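Local coordinates for protein alkyl hydroperoxide reductase AhpD (Legionella pneumophila, PDB 5DIK) that probably reduces peroxides as an alkylhydroperoxidase of the AhpD-like carboxymuconolactone decarboxylase family and may take part in the antioxidative response, at residues A85-L90 / A115-S120; S10-H15 / A109-E114. All blocks are in the same frame, centred on the assembly; numbering follows the deposited sequence.

Interaction 1 (A85-L90 / A115-S120); sequences ATREEL and AFEEFS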
loop_
_atom_site.group_PDB
_atom_site.type_symbol
_atom_site.label_atom_id
_atom_site.label_comp_id
_atom_site.label_asym_id
_atom_site.label_seq_id
_atom_site.Cartn_x
_atom_site.Cartn_y
_atom_site.Cartn_z
ATOM N N ALA A 85 -9.917 14.342 -22.615
ATOM C CA ALA A 85 -9.043 15.012 -21.658
ATOM C C ALA A 85 -7.822 15.549 -22.388
ATOM O O ALA A 85 -7.302 14.898 -23.286
ATOM C CB ALA A 85 -8.602 14.026 -20.570
ATOM N N THR A 86 -7.349 16.715 -21.997
ATOM C CA THR A 86 -6.137 17.264 -22.602
ATOM C C THR A 86 -4.902 16.731 -21.876
ATOM O O THR A 86 -4.952 16.275 -20.721
ATOM C CB THR A 86 -6.117 18.798 -22.566
ATOM O OG1 THR A 86 -6.009 19.238 -21.204
ATOM C CG2 THR A 86 -7.392 19.377 -23.198
ATOM N N ARG A 87 -3.797 16.792 -22.591
ATOM C CA ARG A 87 -2.491 16.492 -22.042
ATOM C C ARG A 87 -2.210 17.294 -20.762
ATOM O O ARG A 87 -1.708 16.749 -19.776
ATOM C CB ARG A 87 -1.448 16.822 -23.125
ATOM C CG ARG A 87 -0.064 16.345 -22.793
ATOM C CD ARG A 87 0.890 16.804 -23.875
ATOM N NE ARG A 87 2.231 16.366 -23.577
ATOM C CZ ARG A 87 2.724 15.190 -23.900
ATOM N NH1 ARG A 87 1.997 14.302 -24.569
ATOM N NH2 ARG A 87 3.979 14.916 -23.592
ATOM N N GLU A 88 -2.542 18.585 -20.775
ATOM C CA GLU A 88 -2.325 19.430 -19.625
ATOM C C GLU A 88 -3.181 19.040 -18.401
ATOM O O GLU A 88 -2.695 19.120 -17.278
ATOM C CB GLU A 88 -2.544 20.916 -19.953
ATOM C CG GLU A 88 -2.287 21.886 -18.781
ATOM C CD GLU A 88 -0.840 21.932 -18.257
ATOM O OE1 GLU A 88 0.073 21.504 -18.985
ATOM O OE2 GLU A 88 -0.617 22.397 -17.115
ATOM N N GLU A 89 -4.428 18.666 -18.623
ATOM C CA GLU A 89 -5.278 18.146 -17.525
ATOM C C GLU A 89 -4.634 16.882 -16.957
ATOM O O GLU A 89 -4.579 16.717 -15.740
ATOM C CB GLU A 89 -6.717 17.852 -18.008
ATOM C CG GLU A 89 -7.496 19.109 -18.333
ATOM C CD GLU A 89 -8.785 18.856 -19.115
ATOM O OE1 GLU A 89 -8.879 17.877 -19.898
ATOM O OE2 GLU A 89 -9.714 19.648 -18.934
ATOM N N LEU A 90 -4.151 15.995 -17.828
ATOM C CA LEU A 90 -3.463 14.784 -17.346
ATOM C C LEU A 90 -2.232 15.140 -16.508
ATOM O O LEU A 90 -2.064 14.631 -15.394
ATOM C CB LEU A 90 -3.088 13.861 -18.505
ATOM C CG LEU A 90 -2.183 12.689 -18.125
ATOM C CD1 LEU A 90 -2.957 11.709 -17.271
ATOM C CD2 LEU A 90 -1.630 11.987 -19.348
ATOM N N ALA A 115 1.263 5.765 -21.517
ATOM C CA ALA A 115 -0.033 5.194 -21.871
ATOM C C ALA A 115 -0.945 6.172 -22.600
ATOM O O ALA A 115 -1.541 5.826 -23.625
ATOM C CB ALA A 115 -0.753 4.642 -20.631
ATOM N N PHE A 116 -1.053 7.382 -22.075
ATOM C CA PHE A 116 -1.842 8.417 -22.700
ATOM C C PHE A 116 -1.367 8.711 -24.126
ATOM O O PHE A 116 -2.185 8.851 -25.031
ATOM C CB PHE A 116 -1.791 9.692 -21.851
ATOM C CG PHE A 116 -2.704 10.773 -22.321
ATOM C CD1 PHE A 116 -4.061 10.734 -22.034
ATOM C CD2 PHE A 116 -2.197 11.855 -23.036
ATOM C CE1 PHE A 116 -4.902 11.752 -22.448
ATOM C CE2 PHE A 116 -3.043 12.864 -23.488
ATOM C CZ PHE A 116 -4.389 12.819 -23.185
ATOM N N GLU A 117 -0.058 8.783 -24.314
ATOM C CA GLU A 117 0.503 9.041 -25.644
ATOM C C GLU A 117 0.225 7.871 -26.577
ATOM O O GLU A 117 -0.119 8.085 -27.748
ATOM C CB GLU A 117 2.008 9.332 -25.570
ATOM C CG GLU A 117 2.333 10.703 -24.985
ATOM C CD GLU A 117 3.797 11.128 -25.143
ATOM O OE1 GLU A 117 4.088 12.304 -24.858
ATOM O OE2 GLU A 117 4.661 10.297 -25.518
ATOM N N GLU A 118 0.376 6.639 -26.073
ATOM C CA GLU A 118 0.063 5.426 -26.840
ATOM C C GLU A 118 -1.382 5.386 -27.324
ATOM O O GLU A 118 -1.636 5.107 -28.502
ATOM C CB GLU A 118 0.379 4.162 -26.036
ATOM C CG GLU A 118 -0.012 2.883 -26.760
ATOM C CD GLU A 118 0.302 1.612 -26.010
ATOM O OE1 GLU A 118 1.159 1.613 -25.064
ATOM O OE2 GLU A 118 -0.309 0.585 -26.377
ATOM N N PHE A 119 -2.346 5.698 -26.459
ATOM C CA PHE A 119 -3.741 5.647 -26.883
ATOM C C PHE A 119 -4.200 6.893 -27.630
ATOM O O PHE A 119 -5.288 6.898 -28.187
ATOM C CB PHE A 119 -4.668 5.398 -25.683
ATOM C CG PHE A 119 -4.534 4.017 -25.120
ATOM C CD1 PHE A 119 -4.907 2.918 -25.872
ATOM C CD2 PHE A 119 -4.016 3.825 -23.854
ATOM C CE1 PHE A 119 -4.777 1.638 -25.369
ATOM C CE2 PHE A 119 -3.891 2.552 -23.329
ATOM C CZ PHE A 119 -4.274 1.454 -24.081
ATOM N N SER A 120 -3.397 7.951 -27.595
ATOM C CA SER A 120 -3.653 9.190 -28.353
ATOM C C SER A 120 -3.248 9.018 -29.832
ATOM O O SER A 120 -3.677 9.790 -30.663
ATOM C CB SER A 120 -2.907 10.369 -27.744
ATOM O OG SER A 120 -3.433 10.706 -26.462
#

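Interaction 2 (S10-H15 / A109-E114); sequences SDKFSH and AAEALE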
loop_
_atom_site.group_PDB
_atom_site.type_symbol
_atom_site.label_atom_id
_atom_site.label_comp_id
_atom_site.label_asym_id
_atom_site.label_seq_id
_atom_site.Cartn_x
_atom_site.Cartn_y
_atom_site.Cartn_z
ATOM N N SER A 10 6.149 -0.099 -28.769
ATOM C CA SER A 10 5.186 1.049 -28.774
ATOM C C SER A 10 3.729 0.667 -28.459
ATOM O O SER A 10 2.871 1.537 -28.447
ATOM C CB SER A 10 5.265 1.798 -30.125
ATOM O OG SER A 10 4.879 0.979 -31.216
ATOM N N ASP A 11 3.448 -0.613 -28.199
ATOM C CA ASP A 11 2.091 -1.045 -27.846
ATOM C C ASP A 11 2.009 -1.698 -26.437
ATOM O O ASP A 11 1.190 -2.587 -26.203
ATOM C CB ASP A 11 1.604 -2.060 -28.888
ATOM C CG ASP A 11 2.301 -3.398 -28.730
ATOM O OD1 ASP A 11 3.505 -3.382 -28.373
ATOM O OD2 ASP A 11 1.662 -4.458 -28.892
ATOM N N LYS A 12 2.867 -1.266 -25.529
ATOM C CA LYS A 12 2.932 -1.828 -24.176
ATOM C C LYS A 12 1.572 -1.907 -23.483
ATOM O O LYS A 12 1.173 -2.966 -23.000
ATOM C CB LYS A 12 3.856 -0.978 -23.327
ATOM C CG LYS A 12 4.008 -1.464 -21.903
ATOM C CD LYS A 12 4.909 -0.512 -21.131
ATOM C CE LYS A 12 5.036 -0.945 -19.689
ATOM N NZ LYS A 12 5.948 -0.002 -18.986
ATOM N N PHE A 13 0.851 -0.789 -23.453
ATOM C CA PHE A 13 -0.424 -0.728 -22.718
ATOM C C PHE A 13 -1.601 -1.307 -23.483
ATOM O O PHE A 13 -2.579 -1.765 -22.875
ATOM C CB PHE A 13 -0.703 0.698 -22.247
ATOM C CG PHE A 13 0.240 1.138 -21.180
ATOM C CD1 PHE A 13 0.010 0.783 -19.845
ATOM C CD2 PHE A 13 1.377 1.858 -21.486
ATOM C CE1 PHE A 13 0.899 1.154 -18.849
ATOM C CE2 PHE A 13 2.270 2.229 -20.495
ATOM C CZ PHE A 13 2.023 1.884 -19.169
ATOM N N SER A 14 -1.530 -1.305 -24.816
ATOM C CA SER A 14 -2.532 -2.025 -25.582
ATOM C C SER A 14 -2.459 -3.510 -25.238
ATOM O O SER A 14 -3.477 -4.146 -25.024
ATOM C CB SER A 14 -2.329 -1.820 -27.108
ATOM O OG SER A 14 -3.250 -2.624 -27.821
ATOM N N HIS A 15 -1.252 -4.042 -25.172
ATOM C CA HIS A 15 -1.027 -5.439 -24.840
ATOM C C HIS A 15 -1.477 -5.744 -23.391
ATOM O O HIS A 15 -2.143 -6.750 -23.130
ATOM C CB HIS A 15 0.450 -5.771 -25.127
ATOM C CG HIS A 15 0.847 -7.187 -24.849
ATOM N ND1 HIS A 15 1.512 -7.563 -23.696
ATOM C CD2 HIS A 15 0.717 -8.315 -25.589
ATOM C CE1 HIS A 15 1.749 -8.863 -23.729
ATOM N NE2 HIS A 15 1.272 -9.345 -24.865
ATOM N N ALA A 109 3.831 8.033 -12.813
ATOM C CA ALA A 109 3.338 9.149 -13.625
ATOM C C ALA A 109 3.963 9.047 -15.011
ATOM O O ALA A 109 3.306 9.334 -16.012
ATOM C CB ALA A 109 3.662 10.474 -12.967
ATOM N N ALA A 110 5.232 8.648 -15.057
ATOM C CA ALA A 110 5.900 8.404 -16.329
ATOM C C ALA A 110 5.183 7.343 -17.137
ATOM O O ALA A 110 4.946 7.524 -18.329
ATOM C CB ALA A 110 7.356 8.025 -16.117
ATOM N N GLU A 111 4.778 6.255 -16.492
ATOM C CA GLU A 111 3.980 5.222 -17.147
ATOM C C GLU A 111 2.649 5.759 -17.646
ATOM O O GLU A 111 2.209 5.414 -18.753
ATOM C CB GLU A 111 3.703 4.036 -16.192
ATOM C CG GLU A 111 4.934 3.237 -15.840
ATOM C CD GLU A 111 4.645 1.755 -15.583
ATOM O OE1 GLU A 111 3.459 1.299 -15.644
ATOM O OE2 GLU A 111 5.628 1.023 -15.323
ATOM N N ALA A 112 1.977 6.592 -16.840
ATOM C CA ALA A 112 0.712 7.161 -17.276
ATOM C C ALA A 112 0.857 8.047 -18.557
ATOM O O ALA A 112 -0.013 8.059 -19.416
ATOM C CB ALA A 112 0.081 7.972 -16.167
ATOM N N LEU A 113 1.918 8.831 -18.618
ATOM C CA LEU A 113 2.127 9.708 -19.776
ATOM C C LEU A 113 2.383 8.824 -21.009
ATOM O O LEU A 113 1.830 9.078 -22.064
ATOM C CB LEU A 113 3.293 10.642 -19.554
ATOM C CG LEU A 113 3.538 11.622 -20.713
ATOM C CD1 LEU A 113 2.306 12.473 -20.984
ATOM C CD2 LEU A 113 4.722 12.503 -20.413
ATOM N N GLU A 114 3.189 7.783 -20.853
ATOM C CA GLU A 114 3.431 6.819 -21.932
ATOM C C GLU A 114 2.131 6.196 -22.437
ATOM O O GLU A 114 1.899 6.151 -23.647
ATOM C CB GLU A 114 4.421 5.727 -21.501
ATOM C CG GLU A 114 4.723 4.688 -22.575
ATOM C CD GLU A 114 5.581 3.536 -22.069
ATOM O OE1 GLU A 114 6.360 3.723 -21.120
ATOM O OE2 GLU A 114 5.488 2.429 -22.634
#

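Interaction 1 (A85-L90 / A115-S120)
Phe116 and Leu90 make the apolar centre of this contact between the start of helix 87-99 and the end of helix 102-120. Leu90 CD2 lies 3.4 Å from Phe116 CG and also touches CB, so the methyl sits at the root of the ring. The two side chains run past each other in opposite directions. Phe116 has CG anti to its backbone N (chi1 -173°), which sends the ring across to the turn before helix 87-99. There its far end meets backbone: Phe116 CZ is 3.6 Å from Ala85 O, which lies at the ring edge and in its plane. Phe116 CE2 is 3.9 Å from Arg87 CA. On one face of the ring is Ser120 OG, which hydrogen-bonds to Phe116 O.

The charged part lies at the margin. The extended Arg87 chain presents both terminal nitrogens to one oxygen of Glu117. Arg87 NH1 and NH2 are each 2.9 Å from Glu117 OE1, with N-H...O angles of 145°. The oxygen lies in the guanidinium plane, and the carboxylate is turned 29° from it. NH1 meets the anti lone pair of Glu117 OE1, on the side away from OE2, while NH2 approaches that oxygen nearly along its C-O bond. Both groups have second partners in a neighbouring subunit: Arg87 NE pairs with its Glu30, and Glu117 OE2 with its Lys26. The bridge therefore belongs to a charge network across the subunit interface.

The turn at Thr86 is fixed by reciprocal bonds. Glu89 N donates to Thr86 OG1 at 3.1 Å, and Thr86 N donates to Glu89 OE1 at 2.8 Å. This is a capping box at the N-terminus of helix 87-99, set against the last turns of helix 102-120 in an all-helical AhpD-like fold.

Interaction 2 (S10-H15 / A109-E114)
Phe13 and Glu114 are the closest backbone pair, 8.5 Å apart between CA atoms, where the first turn of helix 12-30 approaches helix 102-120. At this spacing the side chains make the contact, and no hydrogen bond crosses it.

Phe13 reaches over with the far end of its ring. Phe13 CZ is 3.6 Å from the backbone oxygen Glu111 O, which lies oblique to the ring. The same CZ is 3.9 Å from Glu111 OE1. Phe13 CE2 is likewise 3.9 Å from Glu114 OE2. The two carboxylates stand steeply to the ring, with planes 69° away for Glu111 and 77° for Glu114. Beyond these segments, Phe13 also packs on Ala115 and Phe119 of helix 102-120.

Lys12 leaves the backbone with CG opposite N (chi1 -180°), runs on fully extended and crosses both glutamates at about a right angle. Its aliphatic part passes Glu114, with Lys12 CD 3.4 Å from Glu114 OE2. Its ammonium goes on to Glu111: Lys12 NZ is 3.8 Å from Glu111 OE2, a long salt bridge. Glu114 OE1 is 4.3 Å from Lys12 NZ, beyond a salt bridge. Glu114 also packs on Gln23 of a neighbouring subunit.

Glu111 OE1 is buried here beside Phe13 and has no partner in the model. The lysine thus brings one positive charge to two carboxylates without a close bond to either. The attraction of the ammonium for the two carboxylates is probably diffuse, and the ring places C-H groups against the glutamate oxygens and offers OE1 no hydrogen-bond donor.

In the fold
Interactions 1 and 2 share helix 102-120, and their centres lie about 10 Å apart. Interaction 1 joins the helix end to helix 87-99, and interaction 2 joins the preceding turns to the start of helix 12-30. Glu118, on 115-120 but without contact to 85-90, joins that segment to the start of helix 12-30. Its OE2 is 2.7 Å from Ser14 N and its OE1 is 2.9 Å from Phe13 N, both probable hydrogen bonds. Both contacts touch the same neighbouring subunit, interaction 1 through charge pairs and interaction 2 through packing. The Cys69-Cys72 disulfide belongs to neither contact, although Glu111 packs on Pro70 between the two cysteines. A CxxC pair is the probable redox centre, as in AhpD relatives.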